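Local coordinates for SGNH hydrolase-type esterase domain-containing protein (Slackia heliotrinireducens DSM 20476, PDB 4S1P) that is of unknown specific function but probably hydrolyses ester bonds, as a putative serine esterase of the SGNH (GDSL-like) hydrolase family, at residues 4-9 / 29-34; 39-44 / 85-90; 64-69 / 98-103. All coordinates share one frame; numbering follows the deposited sequence. Where two conformers were deposited one is given.

Contact 1 (4-9 / 29-34)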
HETATM    1  N   MSE A   4      -1.582   3.607  19.681  1.00 20.40           N
HETATM    2  CA  MSE A   4      -1.893   2.906  18.445  1.00 17.36           C
HETATM    3  C   MSE A   4      -0.605   2.384  17.835  1.00 15.38           C
HETATM    4  O   MSE A   4       0.390   3.064  17.828  1.00 17.04           O
HETATM    5  CB  MSE A   4      -2.547   3.856  17.441  1.00 18.22           C
HETATM    6  CG  MSE A   4      -3.030   3.102  16.202  1.00 18.01           C
HETATM    7 SE   MSE A   4      -3.768   4.385  14.890  0.65 20.90          SE
HETATM    8  CE  MSE A   4      -5.362   4.801  15.895  1.00 28.75           C
ATOM      9  N   ARG A   5      -0.638   1.143  17.360  1.00 14.32           N
ATOM     10  CA  ARG A   5       0.517   0.510  16.718  1.00 14.41           C
ATOM     11  C   ARG A   5       0.105   0.040  15.332  1.00 12.87           C
ATOM     12  O   ARG A   5      -0.872  -0.692  15.168  1.00 13.97           O
ATOM     13  CB  ARG A   5       1.077  -0.650  17.551  1.00 14.27           C
ATOM     14  CG  ARG A   5       1.412  -0.235  18.995  1.00 15.73           C
ATOM     15  CD  ARG A   5       2.217  -1.326  19.740  1.00 16.10           C
ATOM     16  NE  ARG A   5       3.620  -1.321  19.292  1.00 18.85           N
ATOM     17  CZ  ARG A   5       4.225  -2.280  18.583  1.00 17.83           C
ATOM     18  NH1 ARG A   5       5.473  -2.091  18.212  1.00 22.17           N
ATOM     19  NH2 ARG A   5       3.616  -3.406  18.241  1.00 17.69           N
ATOM     20  N   ILE A   6       0.927   0.413  14.364  1.00 13.94           N
ATOM     21  CA  ILE A   6       0.641   0.173  12.934  1.00 11.43           C
ATOM     22  C   ILE A   6       1.848  -0.530  12.312  1.00 12.44           C
ATOM     23  O   ILE A   6       2.980  -0.064  12.444  1.00 12.69           O
ATOM     24  CB  ILE A   6       0.393   1.498  12.173  1.00 12.27           C
ATOM     25  CG1 ILE A   6      -0.764   2.273  12.808  1.00 13.43           C
ATOM     26  CG2 ILE A   6       0.134   1.230  10.699  1.00 14.56           C
ATOM     27  CD1 ILE A   6      -0.864   3.704  12.317  1.00 15.49           C
ATOM     28  N   LEU A   7       1.612  -1.661  11.650  1.00 11.55           N
ATOM     29  CA  LEU A   7       2.637  -2.371  10.872  1.00 11.88           C
ATOM     30  C   LEU A   7       2.364  -2.117   9.403  1.00 11.02           C
ATOM     31  O   LEU A   7       1.250  -2.345   8.951  1.00 12.25           O
ATOM     32  CB  LEU A   7       2.550  -3.862  11.149  1.00 11.55           C
ATOM     33  CG  LEU A   7       3.515  -4.752  10.383  1.00 11.77           C
ATOM     34  CD1 LEU A   7       4.970  -4.398  10.640  1.00 14.28           C
ATOM     35  CD2 LEU A   7       3.211  -6.218  10.729  1.00 13.27           C
HETATM   36  N   MSE A   8       3.360  -1.621   8.683  1.00 11.27           N
HETATM   37  CA  MSE A   8       3.210  -1.323   7.267  1.00 10.61           C
HETATM   38  C   MSE A   8       4.094  -2.228   6.445  1.00 10.46           C
HETATM   39  O   MSE A   8       5.278  -2.414   6.756  1.00 12.70           O
HETATM   40  CB  MSE A   8       3.634   0.115   6.965  1.00 10.95           C
HETATM   41  CG  MSE A   8       2.887   1.121   7.833  1.00 11.78           C
HETATM   42 SE   MSE A   8       3.266   2.963   7.212  0.65 13.27          SE
HETATM   43  CE  MSE A   8       2.007   3.027   5.734  1.00 15.60           C
ATOM     44  N   LEU A   9       3.492  -2.853   5.444  1.00 10.48           N
ATOM     45  CA  LEU A   9       4.189  -3.725   4.539  1.00 11.27           C
ATOM     46  C   LEU A   9       4.177  -3.077   3.158  1.00 12.11           C
ATOM     47  O   LEU A   9       3.100  -2.740   2.640  1.00 12.58           O
ATOM     48  CB  LEU A   9       3.455  -5.082   4.467  1.00 11.08           C
ATOM     49  CG  LEU A   9       2.967  -5.685   5.794  1.00 11.66           C
ATOM     50  CD1 LEU A   9       2.223  -7.007   5.525  1.00 12.91           C
ATOM     51  CD2 LEU A   9       4.117  -5.845   6.772  1.00 12.95           C
ATOM     52  N   ALA A  29       0.955   7.574  16.605  1.00 16.41           N
ATOM     53  CA  ALA A  29       1.106   6.136  16.560  1.00 15.81           C
ATOM     54  C   ALA A  29       2.542   5.668  16.462  1.00 16.39           C
ATOM     55  O   ALA A  29       3.435   6.408  15.999  1.00 20.19           O
ATOM     56  CB  ALA A  29       0.333   5.580  15.361  1.00 18.03           C
ATOM     57  N   GLU A  30       2.776   4.434  16.951  1.00 17.38           N
ATOM     58  CA  GLU A  30       4.024   3.730  16.707  0.60 17.59           C
ATOM     59  C   GLU A  30       3.872   3.031  15.358  1.00 15.39           C
ATOM     60  O   GLU A  30       2.925   2.255  15.163  1.00 17.46           O
ATOM     61  CB  GLU A  30       4.319   2.701  17.781  0.60 19.58           C
ATOM     62  CG  GLU A  30       5.622   1.954  17.544  0.60 25.83           C
ATOM     63  CD  GLU A  30       5.960   0.946  18.619  0.60 28.86           C
ATOM     64  OE1 GLU A  30       5.222   0.850  19.623  0.60 29.94           O
ATOM     65  OE2 GLU A  30       6.972   0.225  18.452  0.60 31.43           O
ATOM     66  N   VAL A  31       4.773   3.314  14.429  1.00 14.72           N
ATOM     67  CA  VAL A  31       4.723   2.748  13.072  1.00 13.77           C
ATOM     68  C   VAL A  31       5.983   1.932  12.813  1.00 15.21           C
ATOM     69  O   VAL A  31       7.102   2.420  12.951  1.00 19.76           O
ATOM     70  CB  VAL A  31       4.552   3.852  12.014  1.00 15.39           C
ATOM     71  CG1 VAL A  31       4.583   3.275  10.604  1.00 17.40           C
ATOM     72  CG2 VAL A  31       3.250   4.576  12.251  1.00 15.20           C
ATOM     73  N   ARG A  32       5.775   0.662  12.484  1.00 12.67           N
ATOM     74  CA  ARG A  32       6.821  -0.265  12.106  1.00 12.43           C
ATOM     75  C   ARG A  32       6.674  -0.549  10.619  1.00 11.94           C
ATOM     76  O   ARG A  32       5.553  -0.779  10.151  1.00 14.06           O
ATOM     77  CB  ARG A  32       6.656  -1.579  12.866  1.00 13.28           C
ATOM     78  CG  ARG A  32       7.699  -2.645  12.575  1.00 14.34           C
ATOM     79  CD  ARG A  32       9.085  -2.359  13.160  1.00 15.85           C
ATOM     80  NE  ARG A  32       8.977  -2.145  14.600  1.00 17.55           N
ATOM     81  CZ  ARG A  32       8.678  -3.094  15.497  1.00 16.55           C
ATOM     82  NH1 ARG A  32       8.618  -4.375  15.148  1.00 17.34           N
ATOM     83  NH2 ARG A  32       8.467  -2.760  16.752  1.00 20.47           N
ATOM     84  N   VAL A  33       7.781  -0.508   9.884  1.00 11.82           N
ATOM     85  CA  VAL A  33       7.750  -0.701   8.415  1.00 12.56           C
ATOM     86  C   VAL A  33       8.608  -1.890   7.999  1.00 12.29           C
ATOM     87  O   VAL A  33       9.767  -1.990   8.423  1.00 13.07           O
ATOM     88  CB  VAL A  33       8.287   0.554   7.714  1.00 13.91           C
ATOM     89  CG1 VAL A  33       8.249   0.390   6.204  1.00 16.45           C
ATOM     90  CG2 VAL A  33       7.474   1.763   8.154  1.00 14.88           C
ATOM     91  N   HIS A  34       8.009  -2.809   7.241  1.00 12.16           N
ATOM     92  CA  HIS A  34       8.705  -3.902   6.596  1.00 11.12           C
ATOM     93  C   HIS A  34       8.639  -3.626   5.113  1.00 12.68           C
ATOM     94  O   HIS A  34       7.603  -3.889   4.468  1.00 12.21           O
ATOM     95  CB  HIS A  34       8.013  -5.231   6.927  1.00 11.13           C
ATOM     96  CG  HIS A  34       8.096  -5.615   8.366  1.00 11.71           C
ATOM     97  ND1 HIS A  34       7.381  -6.679   8.885  1.00 12.41           N
ATOM     98  CD2 HIS A  34       8.745  -5.056   9.407  1.00 12.50           C
ATOM     99  CE1 HIS A  34       7.623  -6.770  10.189  1.00 13.22           C
ATOM    100  NE2 HIS A  34       8.431  -5.782  10.534  1.00 12.31           N
TER
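R5 and E30 pair side by side on two adjacent parallel strands and carry the charged part of this contact. The guanidinium grips the carboxylate side-on, NE of R5 lying 2.7 Å from OE1 of E30 and NH1 of R5 2.8 Å from OE2 of E30. Both oxygens sit almost in the guanidinium plane, yet the two flat groups are turned 74° apart, and each oxygen is therefore met from above the carboxylate plane. A bend at chi3 of R5 (76°) turns NE toward the neighbouring strand, while E30 runs straight out to meet it. R32 joins the network: its NH2 is 3.4 Å from NH1 of R5, a like-charge approach that E30 and E62, which binds both arginines, would offset. A leucine in place of R5 would probably leave E30 without its two-pronged mate and E62 with R32 as its one remaining arginine of the pair.

The backbones run in register from R5-E30 to L9-H34. R32 straddles L7, its N bonding to O of I6 and its O accepting from N of M8, and H34 N closes on M8 O at 2.8 Å.

Apolar contacts occupy both faces. Farther along the face that carries the salt bridge, CD1 of L7 stands over the centre of the H34 imidazole, 3.7 Å from the ring centroid, a CH-pi contact; ND1 of that ring bonds to T55. On the other face, CD1 of I6 meets CB of A29 at 3.8 Å, and SE of M8 rests on CG1 of V31 at 3.7 Å.

Helix 19-27, in the beta-alpha-beta crossover to outermost strand 29-35, covers the face bearing I6, M8, V31 and V33, helix 50-61 packs on L9 and H34, and strand 66-69 flanks 4-9 on its other edge.

Contact 2 (39-44 / 85-90)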
ATOM      1  N   ALA A  39       9.927  -4.582  -3.519  1.00 17.92           N
ATOM      2  CA  ALA A  39       9.223  -5.692  -2.871  1.00 17.49           C
ATOM      3  C   ALA A  39       7.781  -5.855  -3.335  1.00 17.02           C
ATOM      4  O   ALA A  39       7.086  -4.880  -3.626  1.00 16.34           O
ATOM      5  CB  ALA A  39       9.246  -5.525  -1.360  1.00 18.12           C
ATOM      6  N   ARG A  40       7.349  -7.107  -3.372  1.00 18.17           N
ATOM      7  CA  ARG A  40       5.959  -7.492  -3.633  1.00 16.38           C
ATOM      8  C   ARG A  40       5.353  -8.052  -2.349  1.00 14.17           C
ATOM      9  O   ARG A  40       6.070  -8.613  -1.493  1.00 14.63           O
ATOM     10  CB  ARG A  40       5.857  -8.579  -4.718  1.00 18.16           C
ATOM     11  CG  ARG A  40       6.309  -8.124  -6.109  1.00 22.94           C
ATOM     12  CD  ARG A  40       6.417  -9.243  -7.114  1.00 32.73           C
ATOM     13  NE  ARG A  40       7.086  -8.756  -8.322  1.00 41.68           N
ATOM     14  CZ  ARG A  40       6.562  -8.729  -9.548  1.00 48.73           C
ATOM     15  NH1 ARG A  40       5.313  -9.140  -9.785  1.00 54.18           N
ATOM     16  NH2 ARG A  40       7.294  -8.265 -10.558  1.00 51.57           N
ATOM     17  N   LEU A  41       4.040  -7.906  -2.209  1.00 13.47           N
ATOM     18  CA  LEU A  41       3.370  -8.332  -0.963  1.00 13.82           C
ATOM     19  C   LEU A  41       3.566  -9.808  -0.665  1.00 13.51           C
ATOM     20  O   LEU A  41       3.635 -10.177   0.508  1.00 14.53           O
ATOM     21  CB  LEU A  41       1.863  -8.061  -0.982  1.00 17.30           C
ATOM     22  CG  LEU A  41       1.430  -6.694  -0.578  1.00 18.83           C
ATOM     23  CD1 LEU A  41      -0.095  -6.657  -0.753  1.00 18.36           C
ATOM     24  CD2 LEU A  41       1.841  -6.269   0.813  1.00 15.29           C
ATOM     25  N   ALA A  42       3.662 -10.646  -1.715  1.00 13.54           N
ATOM     26  CA  ALA A  42       3.782 -12.082  -1.514  1.00 14.35           C
ATOM     27  C   ALA A  42       5.009 -12.443  -0.651  1.00 13.61           C
ATOM     28  O   ALA A  42       5.043 -13.488  -0.028  1.00 15.88           O
ATOM     29  CB  ALA A  42       3.861 -12.792  -2.840  1.00 16.59           C
ATOM     30  N   GLU A  43       6.052 -11.592  -0.650  1.00 14.71           N
ATOM     31  CA  GLU A  43       7.238 -11.883   0.166  1.00 16.02           C
ATOM     32  C   GLU A  43       6.868 -12.069   1.624  1.00 14.52           C
ATOM     33  O   GLU A  43       7.454 -12.867   2.340  1.00 15.23           O
ATOM     34  CB  GLU A  43       8.255 -10.732   0.102  1.00 17.23           C
ATOM     35  CG  GLU A  43       8.837 -10.544  -1.247  1.00 18.83           C
ATOM     36  CD  GLU A  43       9.814  -9.391  -1.271  1.00 22.97           C
ATOM     37  OE1 GLU A  43      10.372  -9.000  -0.188  1.00 20.65           O
ATOM     38  OE2 GLU A  43       9.964  -8.886  -2.405  1.00 26.64           O
ATOM     39  N   HIS A  44       5.881 -11.310   2.078  1.00 13.27           N
ATOM     40  CA  HIS A  44       5.501 -11.362   3.478  1.00 13.15           C
ATOM     41  C   HIS A  44       4.837 -12.666   3.924  1.00 13.85           C
ATOM     42  O   HIS A  44       4.706 -12.893   5.124  1.00 15.90           O
ATOM     43  CB  HIS A  44       4.605 -10.160   3.818  1.00 12.89           C
ATOM     44  CG  HIS A  44       5.287  -8.862   3.624  1.00 12.76           C
ATOM     45  ND1 HIS A  44       5.975  -8.234   4.628  1.00 11.88           N
ATOM     46  CD2 HIS A  44       5.429  -8.095   2.523  1.00 12.97           C
ATOM     47  CE1 HIS A  44       6.511  -7.128   4.152  1.00 11.99           C
ATOM     48  NE2 HIS A  44       6.223  -7.041   2.870  1.00 12.83           N
ATOM     49  N   ARG A  85      -4.526 -12.891  -3.855  0.50 13.40           N
ATOM     50  CA  ARG A  85      -4.189 -13.938  -2.915  0.50 15.86           C
ATOM     51  C   ARG A  85      -3.294 -13.442  -1.796  0.50 14.66           C
ATOM     52  O   ARG A  85      -3.445 -13.879  -0.652  0.50 15.47           O
ATOM     53  CB  ARG A  85      -3.537 -15.131  -3.623  0.50 18.54           C
ATOM     54  CG  ARG A  85      -4.409 -15.800  -4.689  0.50 25.54           C
ATOM     55  CD  ARG A  85      -5.791 -16.201  -4.182  0.50 31.52           C
ATOM     56  NE  ARG A  85      -6.790 -15.218  -4.592  0.50 33.64           N
ATOM     57  CZ  ARG A  85      -7.804 -14.820  -3.842  0.50 32.93           C
ATOM     58  NH1 ARG A  85      -7.986 -15.339  -2.634  0.50 41.05           N
ATOM     59  NH2 ARG A  85      -8.654 -13.923  -4.312  0.50 39.15           N
ATOM     60  N   SER A  86      -2.391 -12.513  -2.112  1.00 13.54           N
ATOM     61  CA  SER A  86      -1.520 -11.974  -1.095  1.00 13.58           C
ATOM     62  C   SER A  86      -2.322 -11.192  -0.072  1.00 13.40           C
ATOM     63  O   SER A  86      -2.131 -11.334   1.137  1.00 13.49           O
ATOM     64  CB  SER A  86      -0.432 -11.101  -1.705  1.00 15.17           C
ATOM     65  OG  SER A  86       0.475 -11.850  -2.507  1.00 17.48           O
ATOM     66  N   VAL A  87      -3.202 -10.321  -0.550  1.00 12.96           N
ATOM     67  CA  VAL A  87      -4.040  -9.537   0.388  1.00 13.16           C
ATOM     68  C   VAL A  87      -4.945 -10.429   1.201  1.00 14.08           C
ATOM     69  O   VAL A  87      -5.127 -10.200   2.391  1.00 15.15           O
ATOM     70  CB  VAL A  87      -4.881  -8.481  -0.348  1.00 16.33           C
ATOM     71  CG1 VAL A  87      -5.874  -7.811   0.602  1.00 18.14           C
ATOM     72  CG2 VAL A  87      -3.953  -7.472  -0.935  1.00 17.77           C
ATOM     73  N   ALA A  88      -5.512 -11.459   0.559  1.00 13.68           N
ATOM     74  CA  ALA A  88      -6.392 -12.342   1.289  1.00 15.94           C
ATOM     75  C   ALA A  88      -5.663 -13.012   2.452  1.00 14.26           C
ATOM     76  O   ALA A  88      -6.148 -13.057   3.588  1.00 16.26           O
ATOM     77  CB  ALA A  88      -6.970 -13.394   0.365  1.00 18.43           C
ATOM     78  N   SER A  89      -4.472 -13.530   2.178  1.00 13.68           N
ATOM     79  CA  SER A  89      -3.769 -14.275   3.197  0.60 15.06           C
ATOM     80  C   SER A  89      -3.200 -13.364   4.281  1.00 14.71           C
ATOM     81  O   SER A  89      -3.256 -13.700   5.469  1.00 14.62           O
ATOM     82  CB  SER A  89      -2.710 -15.154   2.546  0.60 17.47           C
ATOM     83  OG  SER A  89      -3.349 -16.192   1.793  0.60 21.05           O
ATOM     84  N   LEU A  90      -2.661 -12.210   3.875  1.00 13.25           N
ATOM     85  CA  LEU A  90      -2.168 -11.270   4.872  1.00 14.08           C
ATOM     86  C   LEU A  90      -3.283 -10.686   5.712  1.00 12.91           C
ATOM     87  O   LEU A  90      -3.125 -10.494   6.914  1.00 14.03           O
ATOM     88  CB  LEU A  90      -1.416 -10.138   4.196  1.00 13.43           C
ATOM     89  CG  LEU A  90      -0.026 -10.558   3.670  1.00 13.75           C
ATOM     90  CD1 LEU A  90       0.525  -9.503   2.739  1.00 14.65           C
ATOM     91  CD2 LEU A  90       0.969 -10.858   4.808  1.00 15.02           C
TER
HETATM   92  O   HOH W   1       2.202 -10.114  -4.193  1.00 17.31           O
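L41 and A42 open a short 3-10 turn, 41-44, that lies against one side of helix 80-96, its backbone coming nearest at A42 and S86, whose CA atoms are 5.3 Å apart. L41 and L90 carry most of the contact. CB of L41 rests on CB of S86, and the two methyls of L41 divide the helix between them: CD1 reaches CG2 of V87 at 3.9 Å, and CD2 meets CD1 of L90 at 4.0 Å. With chi1 at -74°, L90 sets its CG opposite its own carbonyl carbon, and its second methyl, CD2, packs on CB of H44 at 3.8 Å. In the three-layer α/β/α fold of SGNH hydrolases, this places the loop following strand 29-35 against a helix that covers the parallel sheet, and M69 of strand 66-69 touches L41, V87 and L90 alike. The polar link is indirect. A water accepts from N of A42 at 2.9 Å and donates to OG of S86 at 3.0 Å, bridging a pair that is too poorly angled to bond directly; OG of S86 is also bonded to O of A82, one turn back. The H44 ring sits edge-on to O of L41, and its ND1 is held by T55 of helix 50-61.

Contact 3 (64-69 / 98-103)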
ATOM      1  N   TRP A  64      -0.669  -5.303  17.387  1.00 13.01           N
ATOM      2  CA  TRP A  64      -0.940  -4.295  16.345  1.00 12.44           C
ATOM      3  C   TRP A  64      -2.397  -3.926  16.287  1.00 12.79           C
ATOM      4  O   TRP A  64      -3.279  -4.817  16.309  1.00 14.26           O
ATOM      5  CB  TRP A  64      -0.468  -4.820  14.968  1.00 12.63           C
ATOM      6  CG  TRP A  64       0.936  -5.299  14.985  1.00 12.88           C
ATOM      7  CD1 TRP A  64       1.359  -6.575  15.128  1.00 14.22           C
ATOM      8  CD2 TRP A  64       2.130  -4.493  14.952  1.00 13.02           C
ATOM      9  NE1 TRP A  64       2.726  -6.623  15.180  1.00 13.59           N
ATOM     10  CE2 TRP A  64       3.222  -5.349  15.119  1.00 12.06           C
ATOM     11  CE3 TRP A  64       2.374  -3.106  14.843  1.00 11.82           C
ATOM     12  CZ2 TRP A  64       4.543  -4.874  15.137  1.00 13.36           C
ATOM     13  CZ3 TRP A  64       3.658  -2.648  14.875  1.00 14.46           C
ATOM     14  CH2 TRP A  64       4.743  -3.527  15.018  1.00 14.57           C
ATOM     15  N   ASP A  65      -2.652  -2.632  16.042  1.00 13.34           N
ATOM     16  CA  ASP A  65      -4.015  -2.179  15.734  1.00 13.42           C
ATOM     17  C   ASP A  65      -4.379  -2.342  14.277  1.00 12.94           C
ATOM     18  O   ASP A  65      -5.510  -2.660  13.933  1.00 13.75           O
ATOM     19  CB  ASP A  65      -4.191  -0.739  16.162  1.00 14.95           C
ATOM     20  CG  ASP A  65      -4.058  -0.587  17.673  1.00 17.74           C
ATOM     21  OD1 ASP A  65      -5.027  -0.920  18.366  1.00 23.54           O
ATOM     22  OD2 ASP A  65      -2.990  -0.249  18.181  1.00 17.87           O
ATOM     23  N   PHE A  66      -3.409  -2.076  13.410  1.00 12.37           N
ATOM     24  CA  PHE A  66      -3.605  -2.127  11.983  1.00 12.66           C
ATOM     25  C   PHE A  66      -2.403  -2.732  11.301  1.00 11.84           C
ATOM     26  O   PHE A  66      -1.284  -2.554  11.757  1.00 12.34           O
ATOM     27  CB  PHE A  66      -3.790  -0.709  11.420  1.00 12.81           C
ATOM     28  CG  PHE A  66      -5.014   0.009  11.932  1.00 13.72           C
ATOM     29  CD1 PHE A  66      -6.262  -0.274  11.413  1.00 13.88           C
ATOM     30  CD2 PHE A  66      -4.914   0.940  12.933  1.00 14.94           C
ATOM     31  CE1 PHE A  66      -7.404   0.370  11.869  1.00 15.60           C
ATOM     32  CE2 PHE A  66      -6.033   1.602  13.377  1.00 16.96           C
ATOM     33  CZ  PHE A  66      -7.289   1.308  12.865  1.00 18.14           C
ATOM     34  N   VAL A  67      -2.659  -3.414  10.188  1.00 11.48           N
ATOM     35  CA  VAL A  67      -1.615  -3.882   9.288  1.00 11.06           C
ATOM     36  C   VAL A  67      -1.921  -3.301   7.913  1.00 11.66           C
ATOM     37  O   VAL A  67      -2.978  -3.577   7.344  1.00 13.09           O
ATOM     38  CB  VAL A  67      -1.527  -5.399   9.195  1.00 11.83           C
ATOM     39  CG1 VAL A  67      -0.449  -5.815   8.199  1.00 12.37           C
ATOM     40  CG2 VAL A  67      -1.238  -5.999  10.574  1.00 12.29           C
ATOM     41  N   VAL A  68      -1.022  -2.429   7.429  1.00 10.94           N
ATOM     42  CA  VAL A  68      -1.228  -1.742   6.133  1.00 11.21           C
ATOM     43  C   VAL A  68      -0.471  -2.515   5.055  1.00 10.62           C
ATOM     44  O   VAL A  68       0.700  -2.839   5.239  1.00 11.98           O
ATOM     45  CB  VAL A  68      -0.723  -0.303   6.182  1.00 11.44           C
ATOM     46  CG1 VAL A  68      -0.918   0.402   4.853  1.00 12.59           C
ATOM     47  CG2 VAL A  68      -1.424   0.455   7.290  1.00 13.03           C
HETATM   48  N   MSE A  69      -1.146  -2.783   3.930  1.00 10.78           N
HETATM   49  CA  MSE A  69      -0.592  -3.600   2.891  1.00 11.01           C
HETATM   50  C   MSE A  69      -0.501  -2.823   1.599  1.00 10.29           C
HETATM   51  O   MSE A  69      -1.529  -2.357   1.086  1.00 11.17           O
HETATM   52  CB  MSE A  69      -1.467  -4.838   2.643  1.00 11.70           C
HETATM   53  CG  MSE A  69      -1.653  -5.664   3.917  1.00 12.63           C
HETATM   54 SE   MSE A  69      -3.109  -6.962   3.790  0.65 14.25          SE
HETATM   55  CE  MSE A  69      -4.546  -5.620   3.605  1.00 14.95           C
ATOM     56  N   GLY A  98      -5.616 -10.167  15.712  1.00 17.72           N
ATOM     57  CA  GLY A  98      -6.390  -9.106  16.332  1.00 19.16           C
ATOM     58  C   GLY A  98      -6.176  -7.716  15.775  1.00 18.30           C
ATOM     59  O   GLY A  98      -6.648  -6.739  16.368  1.00 21.03           O
ATOM     60  N   ALA A  99      -5.594  -7.635  14.579  1.00 16.19           N
ATOM     61  CA  ALA A  99      -5.340  -6.368  13.921  1.00 15.08           C
ATOM     62  C   ALA A  99      -6.336  -6.196  12.767  1.00 16.27           C
ATOM     63  O   ALA A  99      -6.778  -7.155  12.144  1.00 19.26           O
ATOM     64  CB  ALA A  99      -3.916  -6.313  13.380  1.00 15.32           C
ATOM     65  N   GLN A 100      -6.621  -4.950  12.435  1.00 14.23           N
ATOM     66  CA  GLN A 100      -7.444  -4.622  11.289  1.00 15.54           C
ATOM     67  C   GLN A 100      -6.572  -4.417  10.027  1.00 15.20           C
ATOM     68  O   GLN A 100      -5.712  -3.547  10.022  1.00 13.87           O
ATOM     69  CB  GLN A 100      -8.239  -3.346  11.555  1.00 15.87           C
ATOM     70  CG  GLN A 100      -9.009  -2.858  10.351  1.00 18.87           C
ATOM     71  CD  GLN A 100     -10.111  -3.783   9.873  1.00 21.39           C
ATOM     72  OE1 GLN A 100     -11.021  -4.123  10.640  1.00 25.11           O
ATOM     73  NE2 GLN A 100     -10.068  -4.166   8.591  1.00 19.46           N
ATOM     74  N   PRO A 101      -6.778  -5.224   8.983  1.00 13.50           N
ATOM     75  CA  PRO A 101      -6.021  -5.004   7.749  1.00 12.73           C
ATOM     76  C   PRO A 101      -6.507  -3.763   7.007  1.00 12.89           C
ATOM     77  O   PRO A 101      -7.695  -3.435   7.013  1.00 13.24           O
ATOM     78  CB  PRO A 101      -6.256  -6.284   6.949  1.00 13.55           C
ATOM     79  CG  PRO A 101      -7.493  -6.891   7.510  1.00 15.08           C
ATOM     80  CD  PRO A 101      -7.594  -6.453   8.945  1.00 13.83           C
ATOM     81  N   VAL A 102      -5.550  -3.086   6.366  1.00 12.31           N
ATOM     82  CA  VAL A 102      -5.796  -1.857   5.614  1.00 12.48           C
ATOM     83  C   VAL A 102      -5.081  -1.972   4.278  1.00 12.48           C
ATOM     84  O   VAL A 102      -3.890  -2.265   4.263  1.00 12.07           O
ATOM     85  CB  VAL A 102      -5.272  -0.614   6.381  1.00 13.05           C
ATOM     86  CG1 VAL A 102      -5.429   0.658   5.578  1.00 15.27           C
ATOM     87  CG2 VAL A 102      -5.982  -0.481   7.725  1.00 13.92           C
ATOM     88  N   ILE A 103      -5.796  -1.732   3.182  1.00 12.02           N
ATOM     89  CA  ILE A 103      -5.172  -1.692   1.891  1.00 11.50           C
ATOM     90  C   ILE A 103      -4.711  -0.257   1.615  1.00 12.07           C
ATOM     91  O   ILE A 103      -5.522   0.674   1.648  1.00 12.17           O
ATOM     92  CB  ILE A 103      -6.142  -2.143   0.783  1.00 11.91           C
ATOM     93  CG1 ILE A 103      -6.443  -3.640   0.929  1.00 12.61           C
ATOM     94  CG2 ILE A 103      -5.606  -1.794  -0.605  1.00 13.52           C
ATOM     95  CD1 ILE A 103      -7.694  -4.048   0.203  1.00 16.98           C
TER
HETATM   96  O   HOH W   2      -4.620  -5.879  18.336  1.00 37.29           O
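F66 and V102 meet on one face of a pair of parallel strands, CD1 of the ring lying 3.7 Å from CG2 of the valine. The same ring atom is 3.7 Å from CB of Q100, whose amide plane is turned 47° from the ring, and the backbone O of Q100 lies at the ring's edge. Further along this face V68 and V102 stand side by side. On the opposite face, the chain of M69 bends at chi3 (-64°) and brings its CE methyl across to the neighbouring strand, 3.8 Å from both CB of P101 and CG1 of I103. A99 fills the near end of that face, its CB touching CG2 of V67 and CB of W64.

Four backbone bonds hold the strands together. Q100 N to D65 O is nearly straight at the hydrogen (175°), although the donor lies well above the carbonyl plane; V67 N returns to Q100 O, V102 N to V67 O at 2.8 Å, and M69 N to V102 O. P101 has no N-H, but its nitrogen falls on the side turned away from 66-69, and the ladder runs past unbroken.

What positions these groups lies a shell further out. NE2 of Q100 bonds to O of P101 at 2.9 Å, on a lone pair in the carbonyl plane, and also to G142, which fixes the amide. G98, with positive phi, ends helix 80-96, the beta-alpha-beta crossover between these strands of the SGNH hydrolase sheet, in a Schellman motif, and one water joins its O to O of W64. M184 of helix 170-184 packs on F66 and V102; S91 of helix 80-96 packs on M69 and P101.

Side chains thus meet mainly through apolar groups, while direct polar bonding between the strands is left to the backbone.

From the N terminus, contact 1 closes first, bringing strand 29-35 back beside strand 4-10 after a helical crossover. Segment 39-44 follows it, so contacts 1 and 2 stand in series, as do contacts 1 and 3. Contacts 2 and 3 cross: 64-69 falls between the segments of contact 2, and 98-103 comes after both, helix 80-96 forming the crossover between strands 66-69 and 100-105. Contacts 1 and 3 are joined in the sheet, with centres about 9 Å apart, where L7 O and V68 N make a probable hydrogen bond. Contact 2 lies against one face of the sheet, L90 and L41 touching both L9 and M69, and thereby ties loop, helix and central strands together.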